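Local structure of 402AA LONG hypothetical molybdopterin biosynthesis MOEA protein (Pyrococcus horikoshii, 1UZ5) at residues V7-A12 with H277-Q282; G272-H277 with P286-V291; D248-S253 with K295-L300. The protein probably catalyses insertion of molybdate into adenylyl-molybdopterin, releasing Mo-molybdopterin and AMP, a magnesium-dependent late step of molybdenum cofactor synthesis. All blocks are in the same frame, centred on the assembly; numbering follows the deposited sequence.

Contact 1 (V7-A12 with H277-Q282)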
ATOM      1  N   VAL A   7     -24.901 -19.409  -8.569  1.00 65.36           N
ATOM      2  CA  VAL A   7     -25.321 -18.013  -8.639  1.00 57.69           C
ATOM      3  C   VAL A   7     -24.288 -17.190  -9.419  1.00 58.00           C
ATOM      4  O   VAL A   7     -23.111 -17.543  -9.462  1.00 59.83           O
ATOM      5  CB  VAL A   7     -25.473 -17.424  -7.216  1.00 53.89           C
ATOM      6  CG1 VAL A   7     -24.106 -17.126  -6.622  1.00 51.06           C
ATOM      7  CG2 VAL A   7     -26.334 -16.185  -7.251  1.00 61.69           C
ATOM      8  N   PRO A   8     -24.721 -16.091 -10.062  1.00 57.19           N
ATOM      9  CA  PRO A   8     -23.782 -15.258 -10.824  1.00 55.46           C
ATOM     10  C   PRO A   8     -22.673 -14.681  -9.946  1.00 51.43           C
ATOM     11  O   PRO A   8     -22.829 -14.556  -8.732  1.00 45.37           O
ATOM     12  CB  PRO A   8     -24.681 -14.169 -11.397  1.00 52.28           C
ATOM     13  CG  PRO A   8     -25.975 -14.883 -11.600  1.00 58.90           C
ATOM     14  CD  PRO A   8     -26.109 -15.670 -10.316  1.00 60.96           C
ATOM     15  N   LEU A   9     -21.553 -14.333 -10.570  1.00 47.66           N
ATOM     16  CA  LEU A   9     -20.425 -13.764  -9.847  1.00 48.61           C
ATOM     17  C   LEU A   9     -20.859 -12.503  -9.112  1.00 46.61           C
ATOM     18  O   LEU A   9     -20.566 -12.327  -7.929  1.00 49.86           O
ATOM     19  CB  LEU A   9     -19.289 -13.429 -10.820  1.00 46.60           C
ATOM     20  CG  LEU A   9     -18.048 -12.739 -10.239  1.00 44.28           C
ATOM     21  CD1 LEU A   9     -17.454 -13.584  -9.123  1.00 32.40           C
ATOM     22  CD2 LEU A   9     -17.026 -12.519 -11.342  1.00 39.59           C
ATOM     23  N   GLU A  10     -21.571 -11.632  -9.818  1.00 49.87           N
ATOM     24  CA  GLU A  10     -22.037 -10.382  -9.234  1.00 49.16           C
ATOM     25  C   GLU A  10     -22.722 -10.606  -7.893  1.00 52.15           C
ATOM     26  O   GLU A  10     -22.540  -9.825  -6.958  1.00 49.04           O
ATOM     27  CB  GLU A  10     -22.995  -9.675 -10.192  1.00 57.00           C
ATOM     28  CG  GLU A  10     -23.554  -8.373  -9.646  1.00 66.48           C
ATOM     29  CD  GLU A  10     -22.465  -7.431  -9.170  1.00 74.35           C
ATOM     30  OE1 GLU A  10     -21.554  -7.124  -9.970  1.00 73.90           O
ATOM     31  OE2 GLU A  10     -22.520  -6.996  -8.000  1.00 76.02           O
ATOM     32  N   LYS A  11     -23.511 -11.672  -7.793  1.00 47.18           N
ATOM     33  CA  LYS A  11     -24.197 -11.959  -6.542  1.00 51.69           C
ATOM     34  C   LYS A  11     -23.182 -12.337  -5.479  1.00 47.46           C
ATOM     35  O   LYS A  11     -23.241 -11.849  -4.349  1.00 44.54           O
ATOM     36  CB  LYS A  11     -25.203 -13.097  -6.716  1.00 57.12           C
ATOM     37  CG  LYS A  11     -25.891 -13.501  -5.417  1.00 63.66           C
ATOM     38  CD  LYS A  11     -26.651 -12.331  -4.802  1.00 77.20           C
ATOM     39  CE  LYS A  11     -27.219 -12.689  -3.437  1.00 73.01           C
ATOM     40  NZ  LYS A  11     -28.158 -13.841  -3.508  1.00 85.00           N
ATOM     41  N   ALA A  12     -22.252 -13.215  -5.843  1.00 48.85           N
ATOM     42  CA  ALA A  12     -21.215 -13.652  -4.914  1.00 46.80           C
ATOM     43  C   ALA A  12     -20.407 -12.441  -4.455  1.00 41.93           C
ATOM     44  O   ALA A  12     -19.987 -12.368  -3.300  1.00 38.61           O
ATOM     45  CB  ALA A  12     -20.306 -14.670  -5.583  1.00 41.52           C
ATOM     46  N   HIS A 277     -22.916 -21.294  -2.767  1.00 52.39           N
ATOM     47  CA  HIS A 277     -22.472 -22.664  -2.986  1.00 51.53           C
ATOM     48  C   HIS A 277     -22.495 -22.897  -4.482  1.00 53.64           C
ATOM     49  O   HIS A 277     -23.480 -23.385  -5.034  1.00 57.31           O
ATOM     50  CB  HIS A 277     -23.393 -23.675  -2.305  1.00 63.11           C
ATOM     51  CG  HIS A 277     -22.860 -25.075  -2.330  1.00 74.77           C
ATOM     52  ND1 HIS A 277     -23.572 -26.153  -1.851  1.00 78.86           N
ATOM     53  CD2 HIS A 277     -21.673 -25.568  -2.759  1.00 74.59           C
ATOM     54  CE1 HIS A 277     -22.846 -27.250  -1.984  1.00 83.58           C
ATOM     55  NE2 HIS A 277     -21.690 -26.922  -2.532  1.00 77.49           N
ATOM     56  N   GLY A 278     -21.399 -22.534  -5.134  1.00 46.39           N
ATOM     57  CA  GLY A 278     -21.316 -22.688  -6.568  1.00 43.75           C
ATOM     58  C   GLY A 278     -21.461 -21.326  -7.205  1.00 43.21           C
ATOM     59  O   GLY A 278     -22.339 -20.548  -6.830  1.00 42.47           O
ATOM     60  N   ILE A 279     -20.597 -21.031  -8.166  1.00 46.75           N
ATOM     61  CA  ILE A 279     -20.637 -19.744  -8.843  1.00 49.89           C
ATOM     62  C   ILE A 279     -20.612 -19.972 -10.347  1.00 49.11           C
ATOM     63  O   ILE A 279     -19.880 -20.829 -10.839  1.00 49.10           O
ATOM     64  CB  ILE A 279     -19.428 -18.868  -8.432  1.00 54.56           C
ATOM     65  CG1 ILE A 279     -19.406 -18.700  -6.910  1.00 50.85           C
ATOM     66  CG2 ILE A 279     -19.507 -17.507  -9.120  1.00 55.74           C
ATOM     67  CD1 ILE A 279     -18.210 -17.916  -6.389  1.00 45.02           C
ATOM     68  N   ALA A 280     -21.418 -19.200 -11.069  1.00 48.78           N
ATOM     69  CA  ALA A 280     -21.506 -19.320 -12.519  1.00 52.99           C
ATOM     70  C   ALA A 280     -20.253 -18.795 -13.209  1.00 48.86           C
ATOM     71  O   ALA A 280     -20.315 -17.862 -14.013  1.00 53.61           O
ATOM     72  CB  ALA A 280     -22.743 -18.577 -13.027  1.00 50.15           C
ATOM     73  N   ILE A 281     -19.113 -19.402 -12.896  1.00 49.11           N
ATOM     74  CA  ILE A 281     -17.846 -18.996 -13.492  1.00 48.26           C
ATOM     75  C   ILE A 281     -16.921 -20.189 -13.692  1.00 45.73           C
ATOM     76  O   ILE A 281     -17.169 -21.276 -13.170  1.00 48.90           O
ATOM     77  CB  ILE A 281     -17.109 -17.964 -12.611  1.00 46.06           C
ATOM     78  CG1 ILE A 281     -16.847 -18.562 -11.226  1.00 50.10           C
ATOM     79  CG2 ILE A 281     -17.925 -16.681 -12.516  1.00 50.48           C
ATOM     80  CD1 ILE A 281     -16.060 -17.656 -10.297  1.00 46.35           C
ATOM     81  N   GLN A 282     -15.854 -19.966 -14.453  1.00 50.73           N
ATOM     82  CA  GLN A 282     -14.858 -20.992 -14.735  1.00 58.83           C
ATOM     83  C   GLN A 282     -13.461 -20.386 -14.604  1.00 61.53           C
ATOM     84  O   GLN A 282     -13.104 -19.472 -15.348  1.00 66.00           O
ATOM     85  CB  GLN A 282     -15.060 -21.547 -16.150  1.00 60.52           C
ATOM     86  CG  GLN A 282     -13.797 -22.094 -16.809  1.00 75.01           C
ATOM     87  CD  GLN A 282     -13.114 -23.162 -15.980  1.00 81.62           C
ATOM     88  OE1 GLN A 282     -13.695 -24.207 -15.695  1.00 93.70           O
ATOM     89  NE2 GLN A 282     -11.872 -22.903 -15.589  1.00 80.88           N
TER
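V7 and I279 meet backbone to backbone, and both polar main-chain atoms of V7 find partners on the other segment. Its N-H goes to G278 O at 3.3 Å, a rather long bond, while its carbonyl O receives A280 N at 2.9 Å, nearly straight at 167°. Both donors sit well above the plane of the carbonyl they address. The CA of I279 also brings a C-H to V7 O, at 3.4 Å. Other main-chain groups of this segment are bonded elsewhere: G278 N to T287 O, and I279 and Q282 through backbone bonds with K285 and F349. G278 has phi 105°, where a side chain would press on the carbonyl O of the preceding residue, so glycine suits the place.

Past V7 the chain bends into helix 9-18. P8 stands at the N-cap, where the helix makes no use of a backbone N-H, and its carbonyl O accepts A12 N. On the other segment A280 is the centre of an inverse gamma turn, in which I281 N returns to I279 O; the CB of A280 rests near P8 CA, 4.1 Å away.

Apolar groups close the rest. I279 splits its branches: CG2, anti to the backbone N, lies against L9 CA, whereas CD1 at the end of the other branch reaches A12 CB at 3.9 Å. L9 CB meets I281 CG2, also at 3.9 Å, and F349 touches both L9 and I281. The arrangement is an isolated beta bridge at a helix start, joining the N-terminal helix to the connection that leaves the probable molybdopterin-binding domain's sheet edge.

Contact 2 (G272-H277 with P286-V291); sequences GEVKVH and PTIIGV
In V276 and I289 the first torsions (chi1 -180° and -57°) set V276 CG2 and I289 CG1 each beside its own backbone N, and the two side chains lie alongside, pointing the same way, with CB to CB at 3.7 Å. V276 CG2 also touches I289 CD1. For H277, chi1 of -171°, with CG anti to the backbone N, lays the ring alongside I288, whose CG1 lies 3.9 Å from CD2. Beta-branched residues suit this extended backbone, and helix 9-18 packs over V276 and I289 through V15 and V16.

Main-chain bonds join the antiparallel strands at both ends: E273 and V291 exchange two, and V276 and I289 exchange two more. In the second pair I289 O takes V276 N at 2.8 Å, in the carbonyl plane and almost straight, and accepts as well a weak, bent bond from K275 N. At G290 a side chain would collide with E273 O, which explains the glycine opposite V274. The exposed K275, its chain bent at chi2, carries NZ back to E273 OE2 in a salt bridge of 3.3 Å. K275 and V276 together facing I289 make a classic beta bulge in 273-277, an edge strand of the probable molybdopterin-binding domain's mixed sheet.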
ATOM      1  N   GLY A 272     -22.342 -23.189  10.609  1.00 39.09           N
ATOM      2  CA  GLY A 272     -22.880 -21.858  10.407  1.00 40.13           C
ATOM      3  C   GLY A 272     -23.853 -21.794   9.248  1.00 39.46           C
ATOM      4  O   GLY A 272     -24.843 -22.519   9.223  1.00 46.34           O
ATOM      5  N   GLU A 273     -23.567 -20.929   8.282  1.00 36.49           N
ATOM      6  CA  GLU A 273     -24.432 -20.770   7.121  1.00 35.58           C
ATOM      7  C   GLU A 273     -23.644 -20.638   5.826  1.00 44.28           C
ATOM      8  O   GLU A 273     -22.560 -20.058   5.802  1.00 43.97           O
ATOM      9  CB  GLU A 273     -25.323 -19.537   7.296  1.00 42.85           C
ATOM     10  CG  GLU A 273     -26.170 -19.202   6.074  1.00 59.64           C
ATOM     11  CD  GLU A 273     -27.122 -18.041   6.319  1.00 69.98           C
ATOM     12  OE1 GLU A 273     -27.979 -18.157   7.222  1.00 77.01           O
ATOM     13  OE2 GLU A 273     -27.013 -17.016   5.611  1.00 62.51           O
ATOM     14  N   VAL A 274     -24.197 -21.187   4.750  1.00 47.27           N
ATOM     15  CA  VAL A 274     -23.565 -21.119   3.444  1.00 41.32           C
ATOM     16  C   VAL A 274     -24.329 -20.114   2.598  1.00 50.76           C
ATOM     17  O   VAL A 274     -25.450 -20.381   2.167  1.00 54.41           O
ATOM     18  CB  VAL A 274     -23.585 -22.490   2.724  1.00 45.78           C
ATOM     19  CG1 VAL A 274     -23.096 -22.336   1.295  1.00 35.58           C
ATOM     20  CG2 VAL A 274     -22.703 -23.483   3.466  1.00 40.45           C
ATOM     21  N   LYS A 275     -23.727 -18.951   2.377  1.00 45.14           N
ATOM     22  CA  LYS A 275     -24.352 -17.907   1.573  1.00 46.12           C
ATOM     23  C   LYS A 275     -24.290 -18.289   0.097  1.00 47.65           C
ATOM     24  O   LYS A 275     -25.281 -18.196  -0.624  1.00 49.36           O
ATOM     25  CB  LYS A 275     -23.626 -16.576   1.778  1.00 51.52           C
ATOM     26  CG  LYS A 275     -23.671 -16.033   3.199  1.00 61.66           C
ATOM     27  CD  LYS A 275     -24.990 -15.340   3.493  1.00 69.00           C
ATOM     28  CE  LYS A 275     -24.956 -14.649   4.849  1.00 66.13           C
ATOM     29  NZ  LYS A 275     -26.186 -13.843   5.090  1.00 68.16           N
ATOM     30  N   VAL A 276     -23.115 -18.722  -0.342  1.00 47.45           N
ATOM     31  CA  VAL A 276     -22.907 -19.105  -1.732  1.00 40.11           C
ATOM     32  C   VAL A 276     -22.379 -20.530  -1.823  1.00 50.02           C
ATOM     33  O   VAL A 276     -21.518 -20.933  -1.042  1.00 43.77           O
ATOM     34  CB  VAL A 276     -21.885 -18.168  -2.419  1.00 41.74           C
ATOM     35  CG1 VAL A 276     -21.685 -18.577  -3.873  1.00 36.39           C
ATOM     36  CG2 VAL A 276     -22.357 -16.725  -2.324  1.00 42.31           C
ATOM     37  N   HIS A 277     -22.916 -21.294  -2.767  1.00 52.39           N
ATOM     38  CA  HIS A 277     -22.472 -22.664  -2.986  1.00 51.53           C
ATOM     39  C   HIS A 277     -22.495 -22.897  -4.482  1.00 53.64           C
ATOM     40  O   HIS A 277     -23.480 -23.385  -5.034  1.00 57.31           O
ATOM     41  CB  HIS A 277     -23.393 -23.675  -2.305  1.00 63.11           C
ATOM     42  CG  HIS A 277     -22.860 -25.075  -2.330  1.00 74.77           C
ATOM     43  ND1 HIS A 277     -23.572 -26.153  -1.851  1.00 78.86           N
ATOM     44  CD2 HIS A 277     -21.673 -25.568  -2.759  1.00 74.59           C
ATOM     45  CE1 HIS A 277     -22.846 -27.250  -1.984  1.00 83.58           C
ATOM     46  NE2 HIS A 277     -21.690 -26.922  -2.532  1.00 77.49           N
ATOM     47  N   PRO A 286     -17.555 -24.747  -8.061  1.00 53.38           N
ATOM     48  CA  PRO A 286     -17.942 -25.233  -6.733  1.00 54.96           C
ATOM     49  C   PRO A 286     -17.569 -24.338  -5.545  1.00 54.18           C
ATOM     50  O   PRO A 286     -17.803 -24.707  -4.393  1.00 48.67           O
ATOM     51  CB  PRO A 286     -17.243 -26.582  -6.662  1.00 54.19           C
ATOM     52  CG  PRO A 286     -15.946 -26.282  -7.337  1.00 53.43           C
ATOM     53  CD  PRO A 286     -16.375 -25.483  -8.555  1.00 49.92           C
ATOM     54  N   THR A 287     -16.997 -23.169  -5.817  1.00 45.73           N
ATOM     55  CA  THR A 287     -16.588 -22.255  -4.749  1.00 42.80           C
ATOM     56  C   THR A 287     -17.684 -22.000  -3.715  1.00 38.49           C
ATOM     57  O   THR A 287     -18.844 -21.776  -4.056  1.00 40.53           O
ATOM     58  CB  THR A 287     -16.115 -20.907  -5.326  1.00 43.21           C
ATOM     59  OG1 THR A 287     -15.033 -21.138  -6.235  1.00 36.96           O
ATOM     60  CG2 THR A 287     -15.641 -19.986  -4.212  1.00 36.93           C
ATOM     61  N   ILE A 288     -17.298 -22.036  -2.445  1.00 30.37           N
ATOM     62  CA  ILE A 288     -18.221 -21.826  -1.338  1.00 33.40           C
ATOM     63  C   ILE A 288     -17.910 -20.545  -0.558  1.00 41.08           C
ATOM     64  O   ILE A 288     -16.748 -20.167  -0.400  1.00 34.09           O
ATOM     65  CB  ILE A 288     -18.142 -23.002  -0.340  1.00 32.85           C
ATOM     66  CG1 ILE A 288     -18.449 -24.316  -1.060  1.00 47.48           C
ATOM     67  CG2 ILE A 288     -19.110 -22.781   0.809  1.00 40.02           C
ATOM     68  CD1 ILE A 288     -18.177 -25.543  -0.216  1.00 52.19           C
ATOM     69  N   ILE A 289     -18.958 -19.885  -0.075  1.00 37.89           N
ATOM     70  CA  ILE A 289     -18.816 -18.673   0.728  1.00 33.25           C
ATOM     71  C   ILE A 289     -19.846 -18.762   1.843  1.00 41.45           C
ATOM     72  O   ILE A 289     -21.048 -18.838   1.584  1.00 42.54           O
ATOM     73  CB  ILE A 289     -19.087 -17.389  -0.077  1.00 30.04           C
ATOM     74  CG1 ILE A 289     -18.159 -17.315  -1.285  1.00 33.27           C
ATOM     75  CG2 ILE A 289     -18.857 -16.169   0.810  1.00 34.89           C
ATOM     76  CD1 ILE A 289     -18.408 -16.117  -2.167  1.00 41.22           C
ATOM     77  N   GLY A 290     -19.373 -18.768   3.083  1.00 32.59           N
ATOM     78  CA  GLY A 290     -20.279 -18.851   4.210  1.00 36.71           C
ATOM     79  C   GLY A 290     -19.846 -17.995   5.383  1.00 42.34           C
ATOM     80  O   GLY A 290     -18.927 -17.175   5.277  1.00 33.79           O
ATOM     81  N   VAL A 291     -20.517 -18.191   6.511  1.00 39.64           N
ATOM     82  CA  VAL A 291     -20.222 -17.447   7.725  1.00 39.85           C
ATOM     83  C   VAL A 291     -20.387 -18.353   8.935  1.00 38.91           C
ATOM     84  O   VAL A 291     -21.405 -19.029   9.084  1.00 45.66           O
ATOM     85  CB  VAL A 291     -21.168 -16.230   7.882  1.00 44.60           C
ATOM     86  CG1 VAL A 291     -20.834 -15.468   9.156  1.00 42.74           C
ATOM     87  CG2 VAL A 291     -21.049 -15.315   6.669  1.00 36.56           C
TER

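Contact 3 (D248-S253 with K295-L300); sequences DVVVIS and KPVFGL
Four main-chain hydrogen bonds join V250 and I252 to the neighbouring strand, each of these residues giving its N-H to one residue and its carbonyl to another two places on. V250 N meets P296 O in the carbonyl plane, and V250 O takes F298 N at 2.8 Å. I252 N then reaches F298 O at 2.7 Å, and L300 N points almost straight at I252 O, 2.6 Å away. P296 has no N-H to continue the pattern, and its CD lies against D248 O instead. C-H groups add to this, V297 CA lying 3.3 Å from V250 O.

Such in-register parallel pairing, with the strand axes 14° apart, belongs to the core of the alpha/beta fold of the probable molybdopterin-binding domain, where helices flank the central strands on both faces.

Apolar contacts divide between the faces. On one, V250 and V297 stand side by side, CB to CG1 at 4.1 Å, and I252 CD1 slants across to the same CG1; helix 233-246 packs on V250 and I252. On the other, the F298 ring offers its edge to V249 CG1, 4.1 Å from CD2, and V251 CG1 meets L300 CD1 at 3.8 Å. Helix 304-322 lies against F298 there, a buried place suited to a large aromatic.

The polar ends at the strand starts find separate partners. The chain of K295, extended beyond CG, carries NZ to hydrogen bonds with V244 O and G247 O, while D248 OD2 accepts K182 N.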
ATOM      1  N   ASP A 248     -10.040 -13.935  11.574  1.00 34.30           N
ATOM      2  CA  ASP A 248     -11.172 -13.046  11.355  1.00 27.52           C
ATOM      3  C   ASP A 248     -11.849 -13.577  10.100  1.00 32.80           C
ATOM      4  O   ASP A 248     -13.018 -13.304   9.828  1.00 27.25           O
ATOM      5  CB  ASP A 248     -10.691 -11.616  11.097  1.00 32.43           C
ATOM      6  CG  ASP A 248      -9.832 -11.078  12.223  1.00 44.63           C
ATOM      7  OD1 ASP A 248     -10.289 -11.110  13.386  1.00 46.48           O
ATOM      8  OD2 ASP A 248      -8.703 -10.621  11.941  1.00 38.90           O
ATOM      9  N   VAL A 249     -11.075 -14.338   9.336  1.00 27.72           N
ATOM     10  CA  VAL A 249     -11.538 -14.933   8.092  1.00 26.06           C
ATOM     11  C   VAL A 249     -10.884 -16.300   7.939  1.00 28.66           C
ATOM     12  O   VAL A 249      -9.744 -16.493   8.348  1.00 28.52           O
ATOM     13  CB  VAL A 249     -11.138 -14.057   6.884  1.00 29.98           C
ATOM     14  CG1 VAL A 249     -11.466 -14.779   5.578  1.00 23.97           C
ATOM     15  CG2 VAL A 249     -11.861 -12.722   6.949  1.00 32.13           C
ATOM     16  N   VAL A 250     -11.615 -17.250   7.363  1.00 33.86           N
ATOM     17  CA  VAL A 250     -11.082 -18.590   7.143  1.00 28.23           C
ATOM     18  C   VAL A 250     -11.103 -18.867   5.646  1.00 25.57           C
ATOM     19  O   VAL A 250     -12.093 -18.590   4.969  1.00 23.86           O
ATOM     20  CB  VAL A 250     -11.919 -19.668   7.880  1.00 29.06           C
ATOM     21  CG1 VAL A 250     -11.371 -21.068   7.567  1.00 30.14           C
ATOM     22  CG2 VAL A 250     -11.870 -19.424   9.378  1.00 20.34           C
ATOM     23  N   VAL A 251      -9.994 -19.372   5.121  1.00 26.71           N
ATOM     24  CA  VAL A 251      -9.922 -19.690   3.705  1.00 26.29           C
ATOM     25  C   VAL A 251      -9.472 -21.135   3.571  1.00 31.49           C
ATOM     26  O   VAL A 251      -8.464 -21.546   4.151  1.00 22.94           O
ATOM     27  CB  VAL A 251      -8.937 -18.772   2.945  1.00 30.20           C
ATOM     28  CG1 VAL A 251      -8.881 -19.180   1.477  1.00 29.87           C
ATOM     29  CG2 VAL A 251      -9.392 -17.326   3.038  1.00 22.30           C
ATOM     30  N   ILE A 252     -10.244 -21.900   2.809  1.00 31.77           N
ATOM     31  CA  ILE A 252      -9.968 -23.316   2.600  1.00 31.16           C
ATOM     32  C   ILE A 252      -9.802 -23.592   1.112  1.00 25.01           C
ATOM     33  O   ILE A 252     -10.568 -23.087   0.294  1.00 31.46           O
ATOM     34  CB  ILE A 252     -11.144 -24.173   3.134  1.00 31.29           C
ATOM     35  CG1 ILE A 252     -11.456 -23.777   4.580  1.00 32.57           C
ATOM     36  CG2 ILE A 252     -10.799 -25.654   3.051  1.00 27.55           C
ATOM     37  CD1 ILE A 252     -12.790 -24.266   5.086  1.00 34.92           C
ATOM     38  N   SER A 253      -8.785 -24.372   0.760  1.00 25.13           N
ATOM     39  CA  SER A 253      -8.566 -24.746  -0.634  1.00 31.76           C
ATOM     40  C   SER A 253      -8.461 -26.267  -0.688  1.00 26.78           C
ATOM     41  O   SER A 253      -7.897 -26.895   0.211  1.00 34.64           O
ATOM     42  CB  SER A 253      -7.284 -24.122  -1.194  1.00 27.83           C
ATOM     43  OG  SER A 253      -6.134 -24.752  -0.664  1.00 37.99           O
ATOM     44  N   LYS A 295     -17.774 -14.886  11.237  1.00 43.82           N
ATOM     45  CA  LYS A 295     -16.566 -14.784  10.424  1.00 37.52           C
ATOM     46  C   LYS A 295     -16.715 -15.378   9.029  1.00 38.79           C
ATOM     47  O   LYS A 295     -17.187 -16.502   8.870  1.00 41.19           O
ATOM     48  CB  LYS A 295     -15.408 -15.452  11.164  1.00 37.43           C
ATOM     49  CG  LYS A 295     -15.214 -14.870  12.553  1.00 40.84           C
ATOM     50  CD  LYS A 295     -14.090 -15.531  13.306  1.00 47.87           C
ATOM     51  CE  LYS A 295     -13.900 -14.864  14.654  1.00 34.33           C
ATOM     52  NZ  LYS A 295     -12.807 -15.500  15.420  1.00 39.60           N
ATOM     53  N   PRO A 296     -16.330 -14.615   7.993  1.00 34.46           N
ATOM     54  CA  PRO A 296     -16.428 -15.099   6.614  1.00 30.96           C
ATOM     55  C   PRO A 296     -15.575 -16.353   6.418  1.00 37.98           C
ATOM     56  O   PRO A 296     -14.480 -16.466   6.974  1.00 34.12           O
ATOM     57  CB  PRO A 296     -15.907 -13.920   5.792  1.00 34.87           C
ATOM     58  CG  PRO A 296     -16.276 -12.729   6.635  1.00 32.75           C
ATOM     59  CD  PRO A 296     -15.904 -13.205   8.023  1.00 34.57           C
ATOM     60  N   VAL A 297     -16.090 -17.298   5.642  1.00 37.54           N
ATOM     61  CA  VAL A 297     -15.378 -18.538   5.357  1.00 30.73           C
ATOM     62  C   VAL A 297     -15.452 -18.757   3.853  1.00 30.87           C
ATOM     63  O   VAL A 297     -16.520 -18.630   3.251  1.00 32.22           O
ATOM     64  CB  VAL A 297     -16.023 -19.744   6.069  1.00 38.58           C
ATOM     65  CG1 VAL A 297     -15.179 -21.003   5.841  1.00 30.68           C
ATOM     66  CG2 VAL A 297     -16.155 -19.455   7.548  1.00 33.85           C
ATOM     67  N   PHE A 298     -14.311 -19.071   3.251  1.00 33.57           N
ATOM     68  CA  PHE A 298     -14.234 -19.300   1.814  1.00 31.34           C
ATOM     69  C   PHE A 298     -13.710 -20.704   1.522  1.00 29.89           C
ATOM     70  O   PHE A 298     -12.776 -21.176   2.171  1.00 30.58           O
ATOM     71  CB  PHE A 298     -13.292 -18.279   1.159  1.00 20.14           C
ATOM     72  CG  PHE A 298     -13.810 -16.867   1.175  1.00 35.16           C
ATOM     73  CD1 PHE A 298     -14.528 -16.363   0.093  1.00 31.70           C
ATOM     74  CD2 PHE A 298     -13.557 -16.035   2.259  1.00 30.55           C
ATOM     75  CE1 PHE A 298     -14.983 -15.041   0.088  1.00 35.08           C
ATOM     76  CE2 PHE A 298     -14.007 -14.711   2.265  1.00 35.14           C
ATOM     77  CZ  PHE A 298     -14.720 -14.214   1.178  1.00 32.09           C
ATOM     78  N   GLY A 299     -14.335 -21.363   0.551  1.00 36.76           N
ATOM     79  CA  GLY A 299     -13.910 -22.691   0.140  1.00 31.01           C
ATOM     80  C   GLY A 299     -13.510 -22.516  -1.311  1.00 30.99           C
ATOM     81  O   GLY A 299     -14.369 -22.346  -2.174  1.00 32.92           O
ATOM     82  N   LEU A 300     -12.210 -22.531  -1.586  1.00 27.84           N
ATOM     83  CA  LEU A 300     -11.723 -22.328  -2.947  1.00 29.65           C
ATOM     84  C   LEU A 300     -11.219 -23.612  -3.607  1.00 24.98           C
ATOM     85  O   LEU A 300     -10.940 -24.600  -2.928  1.00 26.06           O
ATOM     86  CB  LEU A 300     -10.588 -21.297  -2.941  1.00 30.05           C
ATOM     87  CG  LEU A 300     -10.840 -19.984  -2.193  1.00 31.66           C
ATOM     88  CD1 LEU A 300      -9.593 -19.118  -2.282  1.00 34.01           C
ATOM     89  CD2 LEU A 300     -12.038 -19.263  -2.784  1.00 29.34           C
TER

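Contacts 2 and 3 belong to one sheet, their centres 9 Å apart: strand 288-292 lies between 273-277 and 295-300, with I288 O accepting G299 N and G290 N reaching V297 O, each at 2.9 Å. Contact 1 continues from contact 2 through the shared H277, and G278 N bonds T287 O at 2.9 Å. V7 CG1 packs on V276 CG1 at 3.9 Å, tying the N-terminal segment to the sheet's edge strand. Contacts 1 and 3 do not touch, their nearest atoms being about 7 Å apart. A sulfate, probably from the crystallisation liquor, lies about 3 Å from the P286 side chain, and a sulfate lies about 6 Å from that of I281.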